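Local coordinates for membrane-associated protein VP24 (Marburg virus - Musoke, Kenya, 1980, PDB 4OR8) that may act as a minor matrix protein, with a role in the assembly of the viral nucleocapsid and in virion budding, at residues 177-182 against 204-209; 62-67 against 237-242; 214-219 against 231-236; 57-62 against 166-171. All coordinates share one frame; numbering follows the deposited sequence.

Contact 1: residues 177-182 against 204-209; sequences KMFTLH and ITRVNM
The guanidinium of R206 and the ring of F179 meet nearly at right angles, their planes 89° apart. CD1 of F179 lies over one face of the guanidinium, 3.8 Å from R206 NH2, which places NH2 beyond the rim of the ring and near its plane. Backbone carbonyls occupy the guanidinium edge: R206 NH1 donates to L181 O over 3.0 Å (N-H...O angle 148°), with the oxygen tilted out of the guanidinium plane, while F179 O lies in that plane, 3.2 Å from R206 NH1. The reach comes from an extended chain, CG anti to the backbone N (chi1 -177°). It carries the charge from strand 201-206 of the mixed sheet to the type I turn M178-L181 at the C-terminal end of helix 161-178. The F179 ring also packs edge-to-face with F211. Two residues earlier in the strand the contact is apolar. The chain of M178 bends at its last torsion and brings CE to 3.9 Å from I204 CG2, the two side chains crossing at about a right angle. L181 CB faces R206 CB at 4.3 Å, and L111 of helix 104-115 packs against both M178 and I204.

Contact 2: residues 62-67 against 237-242; sequences HIPNTG and LVAEAV
V242 meets I63 and P64 through both of its methyl branches, and these are the closest apolar contacts between the segments. Its CG1 approaches I63 CD1 at 3.6 Å, and its CG2 lies 3.7 Å from P64 CD. The I63 branch gets there by a fold at chi2 (-58°), which turns CD1 towards the helix although the side chain does not leave the backbone in that direction. On V242, CG1 stands anti to the backbone N (chi1 172°), leaving CG2 beside that N, where it also comes to 3.4 Å from H62 O. A looser apolar pair, P64 CG with A239 CB at 4.2 Å, extends the patch along the chain.

In the fold, strand 59-64, an outer strand of the three-stranded antiparallel sheet, lies against the junction where strand 228-239 passes directly into helix 240-244. L108 of helix 104-115 touches both I63 and V242.

Polar contact across the segments is mediated by solvent, since no direct hydrogen bond joins them. H62 N donates to the water oxygen at 2.9 Å, and the same oxygen is 3.0 Å from V242 O; the water may donate to V242 O, but other acceptors compete for its hydrogens. Within the junction itself, V242 N bonds to A239 O at 3.1 Å. Towards the second subunit, T66 OG1 hydrogen-bonds T66 OG1 of that subunit, and E240 forms a salt bridge with R244 of the second subunit.

Contact 3: residues 214-219 against 231-236; sequences EVRRID and ESVVFG
V215 and V234 form a hydrogen-bonded antiparallel pair: V215 N reaches V234 O at 2.9 Å in an almost straight bond (176° at the hydrogen), and V234 N returns to V215 O at 3.0 Å. Two residues on, R217 N donates to S232 O at 2.9 Å and S232 N to R217 O at 2.8 Å. On the face carrying E214, R216 and V233, an extended R216 chain lets NE form a salt bridge with E214 OE2 at 2.9 Å; the other oxygen, E214 OE1, is hydrogen-bonded to Y22 OH of the second subunit. These strands, 210-221 and 228-239, are a beta hairpin at the heart of the mixed sheet, with the segment axes at 138° rather than fully antiparallel, evidence of strong twist. Weaker polar contact follows at D219, where S232 OG gives D219 OD2 a weak hydrogen bond of 3.5 Å. Outward lies packing. R217 starts with CG between its backbone N and carbonyl carbon (chi1 63°) and bends again at chi3, bringing one guanidinium face over V234 CG2, with NH1 3.8 Å from V234 CG1. V234 CG2 also touches V215 CB at 3.8 Å, while R216 and V233 run side by side on the other face.

Contact 4: residues 57-62 against 166-171; sequences GNFVFH and ILMAGV
The close-fitting part of this contact is F59 against M168 and V171, where the first residue of strand 59-64 packs on helix 161-178. M168 SD lies 3.6 Å from F59 CE2 and 4.7 Å from the ring centroid, 65° off the ring normal. This is an oblique Met-aromatic contact, with the sulfur neither over the face nor squarely at the edge. CG of M168 stands anti to the carbonyl carbon and the chain then bends at chi2 (-58°), which brings SD to the ring, M168 and F59 passing each other in opposite directions. One turn farther along the helix, V171 CG1 touches the far end of the same ring, 4.0 Å from F59 CZ, and the two side chains cross. F59 CZ is also 3.6 Å from M168 O. G57 belongs to this close fit: its CA is 4.1 Å from M168 SD, and the backbone there has a positive phi (60°), a conformation glycine adopts readily. Elsewhere the ring makes an edge-to-face contact with H246, while L112 packs against V171.

The looser side is N58, which is exposed to solvent and lies alongside the M168 chain at the open margin of the contact.

With no hydrogen bond found between the segments, the chemistry is probably mainly dispersion and shape: a polarisable thioether and a valine fitted to one aromatic ring, joining the three-stranded sheet to the long helix.

Contacts 1 and 2 are the most directly coupled, with centres 13 Å apart: R206 NH2 of contact 1 lies 3.1 Å from E240 OE2 of contact 2 in a salt bridge, and M209 CE packs on T66 and L237. Contact 4 shares H62 and strand 59-64 with contact 2, centres 17 Å apart, and helix 161-178 with contact 1, centres 19 Å apart. Contact 3 extends the sheet away from this group: strand 228-239 continues from it directly into contact 2, centres 20 Å apart. Contacts 3 and 4, on opposite sides of the chain's centre, are 26 Å apart between centres. All four contacts include residues that touch the second subunit.

Contact 1: residues 177-182 against 204-209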
loop_
_atom_site.group_PDB
_atom_site.type_symbol
_atom_site.label_atom_id
_atom_site.label_comp_id
_atom_site.label_asym_id
_atom_site.label_seq_id
_atom_site.Cartn_x
_atom_site.Cartn_y
_atom_site.Cartn_z
ATOM N N LYS B 177 -0.549 14.931 2.433
ATOM C CA LYS B 177 0.605 15.488 1.744
ATOM C C LYS B 177 1.730 14.459 1.627
ATOM O O LYS B 177 2.604 14.578 0.769
ATOM C CB LYS B 177 1.083 16.789 2.402
ATOM C CG LYS B 177 1.647 16.632 3.794
ATOM C CD LYS B 177 1.490 17.919 4.596
ATOM C CE LYS B 177 2.004 19.130 3.836
ATOM N NZ LYS B 177 1.863 20.383 4.634
ATOM N N MET B 178 1.692 13.439 2.478
ATOM C CA MET B 178 2.632 12.326 2.377
ATOM C C MET B 178 2.402 11.540 1.092
ATOM O O MET B 178 3.328 10.944 0.540
ATOM C CB MET B 178 2.487 11.391 3.571
ATOM C CG MET B 178 3.039 11.932 4.870
ATOM S SD MET B 178 2.920 10.678 6.160
ATOM C CE MET B 178 3.786 9.326 5.374
ATOM N N PHE B 179 1.160 11.536 0.623
ATOM C CA PHE B 179 0.821 10.859 -0.622
ATOM C C PHE B 179 1.176 11.690 -1.851
ATOM O O PHE B 179 1.001 11.243 -2.985
ATOM C CB PHE B 179 -0.654 10.465 -0.640
ATOM C CG PHE B 179 -0.956 9.256 0.190
ATOM C CD1 PHE B 179 -0.741 7.987 -0.318
ATOM C CD2 PHE B 179 -1.439 9.384 1.481
ATOM C CE1 PHE B 179 -1.008 6.868 0.442
ATOM C CE2 PHE B 179 -1.707 8.266 2.247
ATOM C CZ PHE B 179 -1.492 7.005 1.726
ATOM N N THR B 180 1.676 12.900 -1.629
ATOM C CA THR B 180 2.195 13.687 -2.736
ATOM C C THR B 180 3.622 13.245 -3.044
ATOM O O THR B 180 4.150 13.536 -4.115
ATOM C CB THR B 180 2.144 15.204 -2.458
ATOM O OG1 THR B 180 3.116 15.552 -1.465
ATOM C CG2 THR B 180 0.757 15.613 -1.982
ATOM N N LEU B 181 4.236 12.531 -2.104
ATOM C CA LEU B 181 5.572 11.981 -2.306
ATOM C C LEU B 181 5.565 10.898 -3.376
ATOM O O LEU B 181 4.650 10.079 -3.439
ATOM C CB LEU B 181 6.123 11.385 -1.008
ATOM C CG LEU B 181 6.557 12.312 0.125
ATOM C CD1 LEU B 181 6.992 11.489 1.332
ATOM C CD2 LEU B 181 7.676 13.231 -0.331
ATOM N N HIS B 182 6.592 10.897 -4.215
ATOM C CA HIS B 182 6.767 9.833 -5.188
ATOM C C HIS B 182 7.570 8.696 -4.575
ATOM O O HIS B 182 8.420 8.918 -3.715
ATOM C CB HIS B 182 7.484 10.354 -6.433
ATOM C CG HIS B 182 6.630 11.217 -7.306
ATOM N ND1 HIS B 182 6.218 10.827 -8.562
ATOM C CD2 HIS B 182 6.108 12.450 -7.104
ATOM C CE1 HIS B 182 5.479 11.783 -9.096
ATOM N NE2 HIS B 182 5.397 12.779 -8.232
ATOM N N ILE B 204 11.249 9.959 6.465
ATOM C CA ILE B 204 10.147 9.158 5.942
ATOM C C ILE B 204 10.219 9.058 4.422
ATOM O O ILE B 204 10.143 10.063 3.722
ATOM C CB ILE B 204 8.791 9.757 6.337
ATOM C CG1 ILE B 204 8.691 9.869 7.858
ATOM C CG2 ILE B 204 7.648 8.922 5.775
ATOM C CD1 ILE B 204 7.514 10.687 8.330
ATOM N N THR B 205 10.356 7.838 3.918
ATOM C CA THR B 205 10.503 7.614 2.486
ATOM C C THR B 205 9.387 6.724 1.943
ATOM O O THR B 205 9.054 5.694 2.536
ATOM C CB THR B 205 11.859 6.961 2.173
ATOM O OG1 THR B 205 12.914 7.785 2.682
ATOM C CG2 THR B 205 12.039 6.778 0.678
ATOM N N ARG B 206 8.804 7.121 0.817
ATOM C CA ARG B 206 7.771 6.303 0.197
ATOM C C ARG B 206 8.370 5.206 -0.680
ATOM O O ARG B 206 9.140 5.479 -1.603
ATOM C CB ARG B 206 6.802 7.157 -0.620
ATOM C CG ARG B 206 5.673 6.349 -1.223
ATOM C CD ARG B 206 4.651 7.230 -1.914
ATOM N NE ARG B 206 3.448 6.468 -2.241
ATOM C CZ ARG B 206 2.324 7.003 -2.705
ATOM N NH1 ARG B 206 2.241 8.312 -2.906
ATOM N NH2 ARG B 206 1.282 6.227 -2.967
ATOM N N VAL B 207 8.015 3.965 -0.374
ATOM C CA VAL B 207 8.380 2.831 -1.205
ATOM C C VAL B 207 7.108 2.223 -1.795
ATOM O O VAL B 207 6.012 2.713 -1.540
ATOM C CB VAL B 207 9.165 1.771 -0.406
ATOM C CG1 VAL B 207 10.562 2.270 -0.108
ATOM C CG2 VAL B 207 8.432 1.412 0.886
ATOM N N ASN B 208 7.254 1.166 -2.585
ATOM C CA ASN B 208 6.099 0.510 -3.186
ATOM C C ASN B 208 5.142 -0.078 -2.154
ATOM O O ASN B 208 3.932 -0.143 -2.381
ATOM C CB ASN B 208 6.546 -0.583 -4.159
ATOM C CG ASN B 208 7.176 -0.024 -5.415
ATOM O OD1 ASN B 208 6.790 1.041 -5.895
ATOM N ND2 ASN B 208 8.155 -0.743 -5.957
ATOM N N MET B 209 5.689 -0.502 -1.021
ATOM C CA MET B 209 4.899 -1.179 0.004
ATOM C C MET B 209 4.234 -0.204 0.964
ATOM O O MET B 209 3.287 -0.553 1.667
ATOM C CB MET B 209 5.768 -2.168 0.781
ATOM C CG MET B 209 6.267 -3.324 -0.063
ATOM S SD MET B 209 7.106 -4.583 0.909
ATOM C CE MET B 209 5.857 -4.951 2.138
#

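Contact 2: residues 62-67 against 237-242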
loop_
_atom_site.group_PDB
_atom_site.type_symbol
_atom_site.label_atom_id
_atom_site.label_comp_id
_atom_site.label_asym_id
_atom_site.label_seq_id
_atom_site.Cartn_x
_atom_site.Cartn_y
_atom_site.Cartn_z
ATOM N N HIS B 62 -5.660 0.699 11.421
ATOM C CA HIS B 62 -5.589 -0.733 11.173
ATOM C C HIS B 62 -4.211 -1.112 10.643
ATOM O O HIS B 62 -3.908 -0.891 9.472
ATOM C CB HIS B 62 -6.667 -1.157 10.180
ATOM C CG HIS B 62 -8.057 -0.829 10.625
ATOM N ND1 HIS B 62 -8.603 0.430 10.490
ATOM C CD2 HIS B 62 -9.013 -1.594 11.202
ATOM C CE1 HIS B 62 -9.835 0.426 10.966
ATOM N NE2 HIS B 62 -10.109 -0.790 11.404
ATOM N N ILE B 63 -3.386 -1.689 11.513
ATOM C CA ILE B 63 -2.003 -2.013 11.175
ATOM C C ILE B 63 -1.832 -3.489 10.850
ATOM O O ILE B 63 -2.043 -4.340 11.711
ATOM C CB ILE B 63 -1.042 -1.689 12.336
ATOM C CG1 ILE B 63 -1.411 -0.361 12.995
ATOM C CG2 ILE B 63 0.400 -1.692 11.849
ATOM C CD1 ILE B 63 -1.412 0.798 12.050
ATOM N N PRO B 64 -1.438 -3.793 9.604
ATOM C CA PRO B 64 -1.160 -5.157 9.141
ATOM C C PRO B 64 0.225 -5.660 9.549
ATOM O O PRO B 64 1.111 -4.866 9.874
ATOM C CB PRO B 64 -1.221 -5.030 7.612
ATOM C CG PRO B 64 -1.803 -3.673 7.334
ATOM C CD PRO B 64 -1.416 -2.828 8.494
ATOM N N ASN B 65 0.399 -6.978 9.509
ATOM C CA ASN B 65 1.676 -7.626 9.797
ATOM C C ASN B 65 2.618 -7.614 8.600
ATOM O O ASN B 65 3.642 -8.297 8.598
ATOM C CB ASN B 65 1.438 -9.077 10.215
ATOM C CG ASN B 65 1.188 -9.224 11.700
ATOM O OD1 ASN B 65 2.020 -8.841 12.518
ATOM N ND2 ASN B 65 0.034 -9.784 12.056
ATOM N N THR B 66 2.264 -6.834 7.586
ATOM C CA THR B 66 2.947 -6.877 6.298
ATOM C C THR B 66 4.374 -6.331 6.324
ATOM O O THR B 66 4.631 -5.249 6.852
ATOM C CB THR B 66 2.142 -6.115 5.222
ATOM O OG1 THR B 66 0.802 -6.621 5.181
ATOM C CG2 THR B 66 2.783 -6.274 3.851
ATOM N N GLY B 67 5.295 -7.097 5.748
ATOM C CA GLY B 67 6.638 -6.614 5.491
ATOM C C GLY B 67 7.675 -6.974 6.533
ATOM O O GLY B 67 8.872 -6.864 6.279
ATOM N N LEU B 237 8.263 -0.094 8.772
ATOM C CA LEU B 237 7.515 0.118 7.545
ATOM C C LEU B 237 6.028 0.256 7.832
ATOM O O LEU B 237 5.397 -0.674 8.335
ATOM C CB LEU B 237 7.754 -1.041 6.577
ATOM C CG LEU B 237 7.028 -0.991 5.234
ATOM C CD1 LEU B 237 7.462 0.229 4.442
ATOM C CD2 LEU B 237 7.278 -2.263 4.441
ATOM N N VAL B 238 5.471 1.422 7.521
ATOM C CA VAL B 238 4.036 1.625 7.650
ATOM C C VAL B 238 3.355 1.394 6.306
ATOM O O VAL B 238 3.650 2.077 5.327
ATOM C CB VAL B 238 3.689 3.029 8.179
ATOM C CG1 VAL B 238 2.183 3.213 8.223
ATOM C CG2 VAL B 238 4.285 3.242 9.563
ATOM N N ALA B 239 2.452 0.418 6.269
ATOM C CA ALA B 239 1.742 0.067 5.047
ATOM C C ALA B 239 0.867 1.216 4.575
ATOM O O ALA B 239 0.271 1.929 5.380
ATOM C CB ALA B 239 0.912 -1.177 5.259
ATOM N N GLU B 240 0.792 1.375 3.262
ATOM C CA GLU B 240 0.069 2.473 2.634
ATOM C C GLU B 240 -1.382 2.582 3.097
ATOM O O GLU B 240 -1.882 3.683 3.329
ATOM C CB GLU B 240 0.128 2.302 1.117
ATOM C CG GLU B 240 -0.356 3.489 0.319
ATOM C CD GLU B 240 -0.100 3.314 -1.166
ATOM O OE1 GLU B 240 0.683 2.410 -1.528
ATOM O OE2 GLU B 240 -0.682 4.072 -1.971
ATOM N N ALA B 241 -2.049 1.437 3.236
ATOM C CA ALA B 241 -3.457 1.396 3.621
ATOM C C ALA B 241 -3.724 2.035 4.989
ATOM O O ALA B 241 -4.787 2.615 5.217
ATOM C CB ALA B 241 -3.968 -0.028 3.592
ATOM N N VAL B 242 -2.755 1.923 5.891
ATOM C CA VAL B 242 -2.856 2.511 7.222
ATOM C C VAL B 242 -3.163 4.004 7.162
ATOM O O VAL B 242 -4.002 4.510 7.909
ATOM C CB VAL B 242 -1.546 2.314 8.012
ATOM C CG1 VAL B 242 -1.581 3.096 9.315
ATOM C CG2 VAL B 242 -1.295 0.835 8.268
HETATM O O HOH W 1 -6.007 2.841 9.460
#

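Contact 3: residues 214-219 against 231-236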
loop_
_atom_site.group_PDB
_atom_site.type_symbol
_atom_site.label_atom_id
_atom_site.label_comp_id
_atom_site.label_asym_id
_atom_site.label_seq_id
_atom_site.Cartn_x
_atom_site.Cartn_y
_atom_site.Cartn_z
ATOM N N GLU B 214 12.332 5.982 9.218
ATOM C CA GLU B 214 13.688 5.783 9.713
ATOM C C GLU B 214 14.082 6.848 10.734
ATOM O O GLU B 214 13.872 8.040 10.511
ATOM C CB GLU B 214 14.661 5.805 8.534
ATOM C CG GLU B 214 16.098 6.075 8.911
ATOM C CD GLU B 214 16.977 6.302 7.697
ATOM O OE1 GLU B 214 16.448 6.279 6.564
ATOM O OE2 GLU B 214 18.198 6.505 7.876
ATOM N N VAL B 215 14.654 6.418 11.854
ATOM C CA VAL B 215 15.093 7.350 12.890
ATOM C C VAL B 215 16.559 7.156 13.279
ATOM O O VAL B 215 16.971 6.059 13.658
ATOM C CB VAL B 215 14.233 7.227 14.164
ATOM C CG1 VAL B 215 14.722 8.197 15.231
ATOM C CG2 VAL B 215 12.772 7.474 13.846
ATOM N N ARG B 216 17.342 8.225 13.183
ATOM C CA ARG B 216 18.727 8.197 13.642
ATOM C C ARG B 216 18.852 8.999 14.930
ATOM O O ARG B 216 18.735 10.223 14.926
ATOM C CB ARG B 216 19.665 8.754 12.572
ATOM C CG ARG B 216 19.622 7.992 11.255
ATOM C CD ARG B 216 20.474 8.673 10.199
ATOM N NE ARG B 216 20.448 7.963 8.923
ATOM C CZ ARG B 216 21.110 8.356 7.839
ATOM N NH1 ARG B 216 21.854 9.455 7.872
ATOM N NH2 ARG B 216 21.030 7.651 6.719
ATOM N N ARG B 217 19.080 8.299 16.036
ATOM C CA ARG B 217 19.109 8.934 17.345
ATOM C C ARG B 217 20.412 8.659 18.089
ATOM O O ARG B 217 21.326 8.026 17.559
ATOM C CB ARG B 217 17.929 8.448 18.187
ATOM C CG ARG B 217 17.959 6.958 18.480
ATOM C CD ARG B 217 16.990 6.596 19.592
ATOM N NE ARG B 217 15.594 6.737 19.187
ATOM C CZ ARG B 217 14.768 5.715 18.986
ATOM N NH1 ARG B 217 15.198 4.471 19.160
ATOM N NH2 ARG B 217 13.512 5.936 18.620
ATOM N N ILE B 218 20.490 9.148 19.321
ATOM C CA ILE B 218 21.617 8.852 20.193
ATOM C C ILE B 218 21.126 8.104 21.418
ATOM O O ILE B 218 20.319 8.619 22.191
ATOM C CB ILE B 218 22.351 10.126 20.637
ATOM C CG1 ILE B 218 23.026 10.791 19.438
ATOM C CG2 ILE B 218 23.381 9.797 21.704
ATOM C CD1 ILE B 218 23.809 12.030 19.792
ATOM N N ASP B 219 21.609 6.879 21.586
ATOM C CA ASP B 219 21.208 6.050 22.713
ATOM C C ASP B 219 22.086 6.292 23.933
ATOM O O ASP B 219 23.304 6.428 23.821
ATOM C CB ASP B 219 21.232 4.571 22.327
ATOM C CG ASP B 219 19.915 4.103 21.741
ATOM O OD1 ASP B 219 19.055 4.961 21.447
ATOM O OD2 ASP B 219 19.741 2.877 21.573
ATOM N N GLU B 231 25.638 6.320 18.517
ATOM C CA GLU B 231 24.716 6.522 17.409
ATOM C C GLU B 231 23.841 5.288 17.228
ATOM O O GLU B 231 24.340 4.167 17.148
ATOM C CB GLU B 231 25.488 6.808 16.122
ATOM C CG GLU B 231 24.606 7.067 14.912
ATOM C CD GLU B 231 23.881 8.400 14.987
ATOM O OE1 GLU B 231 24.380 9.315 15.676
ATOM O OE2 GLU B 231 22.810 8.534 14.355
ATOM N N SER B 232 22.532 5.500 17.164
ATOM C CA SER B 232 21.586 4.401 17.024
ATOM C C SER B 232 20.658 4.617 15.829
ATOM O O SER B 232 20.267 5.745 15.530
ATOM C CB SER B 232 20.769 4.242 18.306
ATOM O OG SER B 232 19.719 3.312 18.127
ATOM N N VAL B 233 20.315 3.533 15.144
ATOM C CA VAL B 233 19.438 3.609 13.981
ATOM C C VAL B 233 18.320 2.576 14.054
ATOM O O VAL B 233 18.574 1.375 14.140
ATOM C CB VAL B 233 20.219 3.410 12.667
ATOM C CG1 VAL B 233 19.263 3.286 11.497
ATOM C CG2 VAL B 233 21.192 4.561 12.445
ATOM N N VAL B 234 17.079 3.049 14.029
ATOM C CA VAL B 234 15.929 2.160 13.975
ATOM C C VAL B 234 15.100 2.499 12.751
ATOM O O VAL B 234 15.172 3.614 12.236
ATOM C CB VAL B 234 15.041 2.276 15.232
ATOM C CG1 VAL B 234 15.821 1.878 16.472
ATOM C CG2 VAL B 234 14.487 3.684 15.372
ATOM N N PHE B 235 14.322 1.534 12.278
ATOM C CA PHE B 235 13.439 1.770 11.145
ATOM C C PHE B 235 12.308 0.758 11.087
ATOM O O PHE B 235 12.452 -0.381 11.532
ATOM C CB PHE B 235 14.219 1.782 9.827
ATOM C CG PHE B 235 14.742 0.436 9.414
ATOM C CD1 PHE B 235 15.927 -0.053 9.937
ATOM C CD2 PHE B 235 14.057 -0.334 8.487
ATOM C CE1 PHE B 235 16.413 -1.288 9.554
ATOM C CE2 PHE B 235 14.538 -1.574 8.099
ATOM C CZ PHE B 235 15.718 -2.049 8.633
ATOM N N GLY B 236 11.177 1.189 10.540
ATOM C CA GLY B 236 10.028 0.325 10.369
ATOM C C GLY B 236 9.296 0.675 9.092
ATOM O O GLY B 236 9.656 1.630 8.406
#

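Contact 4: residues 57-62 against 166-171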
loop_
_atom_site.group_PDB
_atom_site.type_symbol
_atom_site.label_atom_id
_atom_site.label_comp_id
_atom_site.label_asym_id
_atom_site.label_seq_id
_atom_site.Cartn_x
_atom_site.Cartn_y
_atom_site.Cartn_z
ATOM N N GLY B 57 -6.996 9.818 19.388
ATOM C CA GLY B 57 -7.961 10.829 19.006
ATOM C C GLY B 57 -9.203 10.125 18.501
ATOM O O GLY B 57 -9.665 9.163 19.114
ATOM N N ASN B 58 -9.738 10.585 17.377
ATOM C CA ASN B 58 -10.863 9.905 16.748
ATOM C C ASN B 58 -10.418 9.062 15.556
ATOM O O ASN B 58 -11.223 8.714 14.695
ATOM C CB ASN B 58 -11.947 10.904 16.332
ATOM C CG ASN B 58 -11.435 11.950 15.368
ATOM O OD1 ASN B 58 -10.235 12.040 15.112
ATOM N ND2 ASN B 58 -12.343 12.760 14.836
ATOM N N PHE B 59 -9.127 8.741 15.511
ATOM C CA PHE B 59 -8.596 7.866 14.472
ATOM C C PHE B 59 -8.605 6.426 14.953
ATOM O O PHE B 59 -8.252 6.145 16.097
ATOM C CB PHE B 59 -7.154 8.235 14.118
ATOM C CG PHE B 59 -7.007 9.552 13.409
ATOM C CD1 PHE B 59 -7.159 9.637 12.036
ATOM C CD2 PHE B 59 -6.679 10.699 14.112
ATOM C CE1 PHE B 59 -7.008 10.845 11.380
ATOM C CE2 PHE B 59 -6.525 11.908 13.462
ATOM C CZ PHE B 59 -6.690 11.982 12.094
ATOM N N VAL B 60 -9.006 5.517 14.072
ATOM C CA VAL B 60 -8.828 4.095 14.320
ATOM C C VAL B 60 -7.873 3.536 13.271
ATOM O O VAL B 60 -8.230 3.399 12.104
ATOM C CB VAL B 60 -10.159 3.323 14.261
ATOM C CG1 VAL B 60 -9.924 1.850 14.554
ATOM C CG2 VAL B 60 -11.158 3.907 15.245
ATOM N N PHE B 61 -6.652 3.226 13.687
ATOM C CA PHE B 61 -5.652 2.724 12.757
ATOM C C PHE B 61 -5.685 1.202 12.650
ATOM O O PHE B 61 -5.734 0.504 13.659
ATOM C CB PHE B 61 -4.255 3.196 13.163
ATOM C CG PHE B 61 -4.066 4.682 13.066
ATOM C CD1 PHE B 61 -3.984 5.302 11.831
ATOM C CD2 PHE B 61 -3.960 5.459 14.208
ATOM C CE1 PHE B 61 -3.805 6.670 11.734
ATOM C CE2 PHE B 61 -3.782 6.829 14.120
ATOM C CZ PHE B 61 -3.703 7.433 12.880
ATOM N N HIS B 62 -5.660 0.699 11.421
ATOM C CA HIS B 62 -5.589 -0.733 11.173
ATOM C C HIS B 62 -4.211 -1.112 10.643
ATOM O O HIS B 62 -3.908 -0.891 9.472
ATOM C CB HIS B 62 -6.667 -1.157 10.180
ATOM C CG HIS B 62 -8.057 -0.829 10.625
ATOM N ND1 HIS B 62 -8.603 0.430 10.490
ATOM C CD2 HIS B 62 -9.013 -1.594 11.202
ATOM C CE1 HIS B 62 -9.835 0.426 10.966
ATOM N NE2 HIS B 62 -10.109 -0.790 11.404
ATOM N N ILE B 166 -9.368 20.857 14.920
ATOM C CA ILE B 166 -8.243 21.321 14.118
ATOM C C ILE B 166 -7.095 20.319 14.153
ATOM O O ILE B 166 -6.477 20.025 13.126
ATOM C CB ILE B 166 -7.752 22.707 14.595
ATOM C CG1 ILE B 166 -8.815 23.768 14.308
ATOM C CG2 ILE B 166 -6.442 23.085 13.920
ATOM C CD1 ILE B 166 -8.423 25.158 14.749
ATOM N N LEU B 167 -6.828 19.782 15.338
ATOM C CA LEU B 167 -5.750 18.818 15.513
ATOM C C LEU B 167 -5.938 17.586 14.638
ATOM O O LEU B 167 -4.992 17.127 14.001
ATOM C CB LEU B 167 -5.627 18.404 16.976
ATOM C CG LEU B 167 -4.511 17.395 17.240
ATOM C CD1 LEU B 167 -3.165 17.994 16.857
ATOM C CD2 LEU B 167 -4.519 16.928 18.692
ATOM N N MET B 168 -7.157 17.061 14.602
ATOM C CA MET B 168 -7.463 15.901 13.773
ATOM C C MET B 168 -7.377 16.257 12.292
ATOM O O MET B 168 -6.825 15.501 11.495
ATOM C CB MET B 168 -8.846 15.348 14.109
ATOM C CG MET B 168 -9.037 14.989 15.574
ATOM S SD MET B 168 -7.846 13.776 16.188
ATOM C CE MET B 168 -7.220 14.648 17.620
ATOM N N ALA B 169 -7.922 17.413 11.926
ATOM C CA ALA B 169 -7.884 17.872 10.540
ATOM C C ALA B 169 -6.452 18.063 10.045
ATOM O O ALA B 169 -6.139 17.799 8.880
ATOM C CB ALA B 169 -8.672 19.162 10.387
ATOM N N GLY B 170 -5.585 18.524 10.941
ATOM C CA GLY B 170 -4.184 18.722 10.622
ATOM C C GLY B 170 -3.438 17.433 10.335
ATOM O O GLY B 170 -2.631 17.379 9.407
ATOM N N VAL B 171 -3.705 16.401 11.131
ATOM C CA VAL B 171 -3.052 15.106 10.966
ATOM C C VAL B 171 -3.482 14.441 9.662
ATOM O O VAL B 171 -2.657 13.862 8.950
ATOM C CB VAL B 171 -3.337 14.170 12.162
ATOM C CG1 VAL B 171 -2.806 12.775 11.891
ATOM C CG2 VAL B 171 -2.724 14.735 13.430
#